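Putative periplasmic protein (Bacteroides eggerthii, PDB 4HBR) is of unknown function but belongs to the PF11396 family of putative periplasmic proteins, with helices on an antiparallel sheet and a fold probably like that of beta-lactamase inhibitor protein. Local coordinates at residues D34-N38 / G39-R43; E60-D63 / E64-A67. All blocks are in the same frame, centred on the assembly; numbering follows the deposited sequence.

Contact 1. Residues D34-N38 / G39-R43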
ATOM      1  N   ASP A  34      -8.489  -7.700   3.341  1.00 51.57           N
ATOM      2  CA  ASP A  34      -8.715  -6.902   2.136  1.00 52.25           C
ATOM      3  C   ASP A  34     -10.205  -6.520   2.081  1.00 54.39           C
ATOM      4  O   ASP A  34     -11.061  -7.404   2.119  1.00 54.55           O
ATOM      5  CB  ASP A  34      -8.268  -7.721   0.905  1.00 57.28           C
ATOM      6  CG  ASP A  34      -8.465  -7.036  -0.428  1.00 86.89           C
ATOM      7  OD1 ASP A  34      -9.577  -7.158  -1.003  1.00 92.97           O
ATOM      8  OD2 ASP A  34      -7.495  -6.441  -0.933  1.00 97.62           O
ATOM      9  N   PHE A  35     -10.515  -5.203   2.054  1.00 49.28           N
ATOM     10  CA  PHE A  35     -11.892  -4.647   2.037  1.00 47.65           C
ATOM     11  C   PHE A  35     -11.884  -3.207   1.514  1.00 51.14           C
ATOM     12  O   PHE A  35     -10.816  -2.617   1.354  1.00 48.92           O
ATOM     13  CB  PHE A  35     -12.531  -4.689   3.453  1.00 48.87           C
ATOM     14  CG  PHE A  35     -11.691  -4.039   4.531  1.00 48.21           C
ATOM     15  CD1 PHE A  35     -10.614  -4.719   5.109  1.00 48.76           C
ATOM     16  CD2 PHE A  35     -11.938  -2.729   4.933  1.00 48.56           C
ATOM     17  CE1 PHE A  35      -9.794  -4.096   6.053  1.00 47.49           C
ATOM     18  CE2 PHE A  35     -11.111  -2.106   5.882  1.00 48.66           C
ATOM     19  CZ  PHE A  35     -10.059  -2.804   6.448  1.00 45.72           C
ATOM     20  N   VAL A  36     -13.073  -2.632   1.291  1.00 49.51           N
ATOM     21  CA  VAL A  36     -13.255  -1.252   0.830  1.00 49.30           C
ATOM     22  C   VAL A  36     -13.666  -0.392   2.041  1.00 55.40           C
ATOM     23  O   VAL A  36     -14.583  -0.748   2.790  1.00 56.51           O
ATOM     24  CB  VAL A  36     -14.282  -1.168  -0.340  1.00 54.07           C
ATOM     25  CG1 VAL A  36     -14.521   0.279  -0.777  1.00 52.56           C
ATOM     26  CG2 VAL A  36     -13.829  -2.019  -1.526  1.00 54.00           C
HETATM   27  N   MSE A  37     -12.940   0.701   2.250  1.00 52.08           N
HETATM   28  CA  MSE A  37     -13.149   1.650   3.346  1.00 51.57           C
HETATM   29  C   MSE A  37     -13.181   3.059   2.773  1.00 56.79           C
HETATM   30  O   MSE A  37     -12.196   3.491   2.182  1.00 56.50           O
HETATM   31  CB  MSE A  37     -12.023   1.485   4.411  1.00 51.67           C
HETATM   32  CG  MSE A  37     -12.302   2.181   5.746  1.00 58.26           C
HETATM   33 SE   MSE A  37     -14.094   1.907   6.468  0.75 68.89          SE
HETATM   34  CE  MSE A  37     -14.012  -0.013   6.810  1.00 66.20           C
ATOM     35  N   ASN A  38     -14.312   3.751   2.889  1.00 57.31           N
ATOM     36  CA  ASN A  38     -14.492   5.142   2.402  1.00 58.39           C
ATOM     37  C   ASN A  38     -14.222   5.261   0.876  1.00 62.72           C
ATOM     38  O   ASN A  38     -13.650   6.259   0.426  1.00 61.93           O
ATOM     39  CB  ASN A  38     -13.552   6.125   3.186  1.00 59.01           C
ATOM     40  CG  ASN A  38     -13.718   6.117   4.692  1.00 72.25           C
ATOM     41  OD1 ASN A  38     -14.811   6.323   5.226  1.00 70.18           O
ATOM     42  ND2 ASN A  38     -12.624   5.898   5.408  1.00 58.46           N
ATOM     43  N   GLY A  39     -14.590   4.227   0.116  1.00 59.38           N
ATOM     44  CA  GLY A  39     -14.363   4.165  -1.329  1.00 58.31           C
ATOM     45  C   GLY A  39     -12.963   3.742  -1.750  1.00 58.38           C
ATOM     46  O   GLY A  39     -12.674   3.657  -2.952  1.00 58.93           O
ATOM     47  N   PHE A  40     -12.076   3.463  -0.776  1.00 50.80           N
ATOM     48  CA  PHE A  40     -10.708   3.049  -1.089  1.00 49.13           C
ATOM     49  C   PHE A  40     -10.440   1.618  -0.731  1.00 50.55           C
ATOM     50  O   PHE A  40     -10.832   1.190   0.352  1.00 51.34           O
ATOM     51  CB  PHE A  40      -9.687   3.928  -0.343  1.00 49.71           C
ATOM     52  CG  PHE A  40      -9.680   5.402  -0.687  1.00 50.51           C
ATOM     53  CD1 PHE A  40      -9.347   5.834  -1.967  1.00 51.83           C
ATOM     54  CD2 PHE A  40      -9.946   6.361   0.286  1.00 52.24           C
ATOM     55  CE1 PHE A  40      -9.314   7.197  -2.280  1.00 52.55           C
ATOM     56  CE2 PHE A  40      -9.895   7.727  -0.027  1.00 54.78           C
ATOM     57  CZ  PHE A  40      -9.580   8.134  -1.309  1.00 52.11           C
ATOM     58  N   ASP A  41      -9.734   0.891  -1.616  1.00 45.33           N
ATOM     59  CA  ASP A  41      -9.269  -0.474  -1.341  1.00 45.77           C
ATOM     60  C   ASP A  41      -8.277  -0.397  -0.201  1.00 48.17           C
ATOM     61  O   ASP A  41      -7.358   0.418  -0.245  1.00 46.40           O
ATOM     62  CB  ASP A  41      -8.643  -1.150  -2.578  1.00 48.16           C
ATOM     63  CG  ASP A  41      -9.640  -1.442  -3.679  1.00 68.51           C
ATOM     64  OD1 ASP A  41     -10.810  -1.751  -3.358  1.00 71.41           O
ATOM     65  OD2 ASP A  41      -9.252  -1.373  -4.863  1.00 80.30           O
ATOM     66  N   THR A  42      -8.532  -1.160   0.859  1.00 44.45           N
ATOM     67  CA  THR A  42      -7.748  -1.167   2.084  1.00 41.89           C
ATOM     68  C   THR A  42      -7.278  -2.570   2.409  1.00 44.14           C
ATOM     69  O   THR A  42      -8.033  -3.523   2.270  1.00 45.81           O
ATOM     70  CB  THR A  42      -8.608  -0.581   3.241  1.00 48.14           C
ATOM     71  OG1 THR A  42      -9.122   0.689   2.842  1.00 48.25           O
ATOM     72  CG2 THR A  42      -7.838  -0.445   4.560  1.00 42.43           C
ATOM     73  N   ARG A  43      -6.034  -2.688   2.855  1.00 40.42           N
ATOM     74  CA  ARG A  43      -5.424  -3.943   3.280  1.00 40.18           C
ATOM     75  C   ARG A  43      -4.778  -3.719   4.635  1.00 44.02           C
ATOM     76  O   ARG A  43      -4.205  -2.655   4.863  1.00 43.90           O
ATOM     77  CB  ARG A  43      -4.414  -4.461   2.254  1.00 38.94           C
ATOM     78  CG  ARG A  43      -5.047  -4.874   0.932  1.00 41.18           C
ATOM     79  CD  ARG A  43      -4.000  -5.162  -0.144  1.00 40.06           C
ATOM     80  NE  ARG A  43      -3.151  -3.994  -0.440  1.00 47.34           N
ATOM     81  CZ  ARG A  43      -3.504  -2.934  -1.172  1.00 51.44           C
ATOM     82  NH1 ARG A  43      -4.728  -2.840  -1.677  1.00 46.48           N
ATOM     83  NH2 ARG A  43      -2.638  -1.954  -1.385  1.00 35.35           N
TER
HETATM   84  O   HOH W   1      -6.823  -4.531  -2.627  1.00 54.46           O
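Phe35 and Thr42 exchange two backbone hydrogen bonds, Phe35 N to Thr42 O at 3.0 Å and Thr42 N to Phe35 O at 2.8 Å, which defines them as a hydrogen-bonded antiparallel pair. Met37 and Phe40 form the next such pair and close a two-residue hairpin through Asn38 and Gly39. Met37 N meets Phe40 O at 2.9 Å on a nearly straight line, whereas the return bond from Phe40 N reaches Met37 O from above the carbonyl plane. Positive phi at both Asn38 and Gly39 (58° and 81°) identifies a type I' turn, whose twist suits a hairpin this tight. In the neighbouring non-hydrogen-bonded pair, Asp34 and Arg43 lie side by side and point the same way. Their charged ends do not touch; water 1 spans them, giving a proton to Asp34 OD2 and accepting one from Arg43 NH1. The guanidinium also bonds Gln56 and makes a salt bridge to Asp58 on the adjoining strand. On this same face Val36 CG2 meets Asp41 OD1 at 3.5 Å. On the other face of the sheet, CB of Thr42 lies over one face of the Phe35 ring, displaced toward its rim, as a CH-pi contact 4.3 Å from the centroid, while CG2, anti to the backbone N, comes 3.7 Å from CZ of Phe35. Thr42 OG1 borders CB of Met37. The chemistry implies a two-sided hairpin: the Asp34 and Arg43 face is mainly polar, with Val36 among the charges, and the Phe35 and Thr42 face mainly apolar.

Contact 2. Residues E60-D63 / E64-A67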
ATOM      1  N   GLU A  60      -5.045   5.661  -5.366  1.00 43.69           N
ATOM      2  CA  GLU A  60      -5.047   5.477  -6.825  1.00 45.03           C
ATOM      3  C   GLU A  60      -4.561   6.694  -7.630  1.00 48.42           C
ATOM      4  O   GLU A  60      -3.880   6.502  -8.642  1.00 48.48           O
ATOM      5  CB  GLU A  60      -6.446   5.061  -7.333  1.00 48.16           C
ATOM      6  CG  GLU A  60      -6.840   3.660  -6.886  1.00 63.40           C
ATOM      7  CD  GLU A  60      -8.206   3.145  -7.299  1.00 89.59           C
ATOM      8  OE1 GLU A  60      -8.976   3.890  -7.949  1.00 86.30           O
ATOM      9  OE2 GLU A  60      -8.507   1.980  -6.952  1.00 88.71           O
ATOM     10  N   THR A  61      -4.928   7.914  -7.220  1.00 43.34           N
ATOM     11  CA  THR A  61      -4.590   9.147  -7.930  1.00 43.07           C
ATOM     12  C   THR A  61      -3.690  10.062  -7.086  1.00 45.24           C
ATOM     13  O   THR A  61      -3.750  10.031  -5.863  1.00 43.69           O
ATOM     14  CB  THR A  61      -5.893   9.859  -8.367  1.00 50.04           C
ATOM     15  OG1 THR A  61      -6.764  10.021  -7.236  1.00 53.30           O
ATOM     16  CG2 THR A  61      -6.627   9.091  -9.475  1.00 40.63           C
ATOM     17  N   LEU A  62      -2.878  10.891  -7.751  1.00 42.92           N
ATOM     18  CA  LEU A  62      -1.946  11.832  -7.125  1.00 42.09           C
ATOM     19  C   LEU A  62      -2.618  13.005  -6.427  1.00 47.10           C
ATOM     20  O   LEU A  62      -1.952  13.725  -5.675  1.00 48.22           O
ATOM     21  CB  LEU A  62      -0.953  12.379  -8.162  1.00 42.83           C
ATOM     22  CG  LEU A  62       0.021  11.377  -8.787  1.00 46.38           C
ATOM     23  CD1 LEU A  62       0.723  12.005  -9.964  1.00 48.03           C
ATOM     24  CD2 LEU A  62       1.012  10.889  -7.791  1.00 44.76           C
ATOM     25  N   ASP A  63      -3.908  13.222  -6.657  1.00 45.23           N
ATOM     26  CA  ASP A  63      -4.621  14.322  -5.994  1.00 45.20           C
ATOM     27  C   ASP A  63      -4.845  14.030  -4.477  1.00 45.91           C
ATOM     28  O   ASP A  63      -5.307  14.902  -3.750  1.00 45.88           O
ATOM     29  CB  ASP A  63      -5.947  14.679  -6.713  1.00 49.29           C
ATOM     30  CG  ASP A  63      -7.010  13.602  -6.859  1.00 65.24           C
ATOM     31  OD1 ASP A  63      -6.837  12.517  -6.277  1.00 65.32           O
ATOM     32  OD2 ASP A  63      -8.040  13.863  -7.547  1.00 75.65           O
ATOM     33  N   GLU A  64      -4.475  12.834  -4.000  1.00 40.62           N
ATOM     34  CA  GLU A  64      -4.595  12.490  -2.590  1.00 39.06           C
ATOM     35  C   GLU A  64      -3.287  12.654  -1.802  1.00 39.66           C
ATOM     36  O   GLU A  64      -3.326  12.757  -0.577  1.00 38.57           O
ATOM     37  CB  GLU A  64      -5.078  11.054  -2.450  1.00 40.32           C
ATOM     38  CG  GLU A  64      -6.474  10.813  -3.001  1.00 48.01           C
ATOM     39  CD  GLU A  64      -7.666  11.319  -2.216  1.00 62.52           C
ATOM     40  OE1 GLU A  64      -7.507  11.648  -1.016  1.00 49.42           O
ATOM     41  OE2 GLU A  64      -8.761  11.409  -2.821  1.00 63.65           O
ATOM     42  N   VAL A  65      -2.147  12.724  -2.488  1.00 35.98           N
ATOM     43  CA  VAL A  65      -0.834  12.716  -1.848  1.00 34.43           C
ATOM     44  C   VAL A  65      -0.467  14.068  -1.220  1.00 38.88           C
ATOM     45  O   VAL A  65      -0.940  15.128  -1.687  1.00 40.75           O
ATOM     46  CB  VAL A  65       0.282  12.229  -2.831  1.00 38.55           C
ATOM     47  CG1 VAL A  65      -0.116  10.936  -3.522  1.00 37.87           C
ATOM     48  CG2 VAL A  65       0.686  13.290  -3.861  1.00 39.65           C
ATOM     49  N   PRO A  66       0.426  14.047  -0.190  1.00 31.86           N
ATOM     50  CA  PRO A  66       0.967  15.322   0.337  1.00 30.68           C
ATOM     51  C   PRO A  66       1.598  16.156  -0.790  1.00 35.98           C
ATOM     52  O   PRO A  66       2.177  15.578  -1.697  1.00 36.64           O
ATOM     53  CB  PRO A  66       2.038  14.869   1.335  1.00 30.46           C
ATOM     54  CG  PRO A  66       1.716  13.451   1.677  1.00 34.49           C
ATOM     55  CD  PRO A  66       1.045  12.872   0.474  1.00 31.51           C
ATOM     56  N   ALA A  67       1.515  17.480  -0.744  1.00 34.59           N
ATOM     57  CA  ALA A  67       2.033  18.357  -1.809  1.00 36.81           C
ATOM     58  C   ALA A  67       3.547  18.147  -2.068  1.00 43.57           C
ATOM     59  O   ALA A  67       3.969  18.203  -3.225  1.00 44.97           O
ATOM     60  CB  ALA A  67       1.747  19.815  -1.468  1.00 38.06           C
TER
HETATM   61  O   HOH W   2      -1.676  16.299  -4.048  1.00 45.12           O
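Val65 reaches back toward Leu62 through its whole short branch. Its CB lies 3.9 Å from Leu62 O; with CG1 anti to the carbonyl carbon (chi1 -49°), CG2 falls between the backbone N and that carbon and comes closer to the same oxygen, at 3.2 Å. CG1 takes the other direction, passing near Leu62 CA and ending 4.4 Å from Leu62 CD2, a loose apolar touch. Phe70 of helix 67-75 and Val86 of strand 82-90 meet both of these side chains, so the pair faces the layer between helix and sheet. Leu62 O also accepts a weak bond from Val65 N, and water 2 donates to both Leu62 O and Val65 O, tying the two carbonyls together. These bonds belong to the loop that leads from strand 52-58 into helix 67-75, where Pro66 occupies the N-cap position. One residue earlier, Glu64 N makes a second weak bond, to Thr61 O at 3.4 Å. The turn has a polar side as well: Thr61 OG1 donates to Asp63 OD1 across 2.7 Å, meeting it from above the carboxylate plane. With chi1 at 59°, Asp63 folds back so that OD1 also lies 3.7 Å from Glu64 CG. The carboxylates of Asp63 and Glu64 extend in the same direction with their planes perpendicular, and Asp63 OD1 stands 4.1 Å from Glu64 OE2, a like-charge approach that the Thr61 hydroxyl probably eases.

In the fold
Both contacts are local and lie at the surface, their centres about 16 Å apart, but they use different elements. Contact 1 pairs strands 30-37 and 40-46 within the eight-stranded sheet; contact 2 shapes the passage from strand 52-58 to helix 67-75. Sheet pairing gives 34-43 a regular ladder and two buried residues, whereas 60-67 relies on two weak backbone bonds, a threonine-aspartate side-chain bond and a water, with no buried residue among those touching. The two meet directly: Phe40 CZ lies 3.7 Å from Glu64 OE2. At a separate point Asp41 OD2 and Glu60 OE2 come to 4.0 Å, two like charges close together.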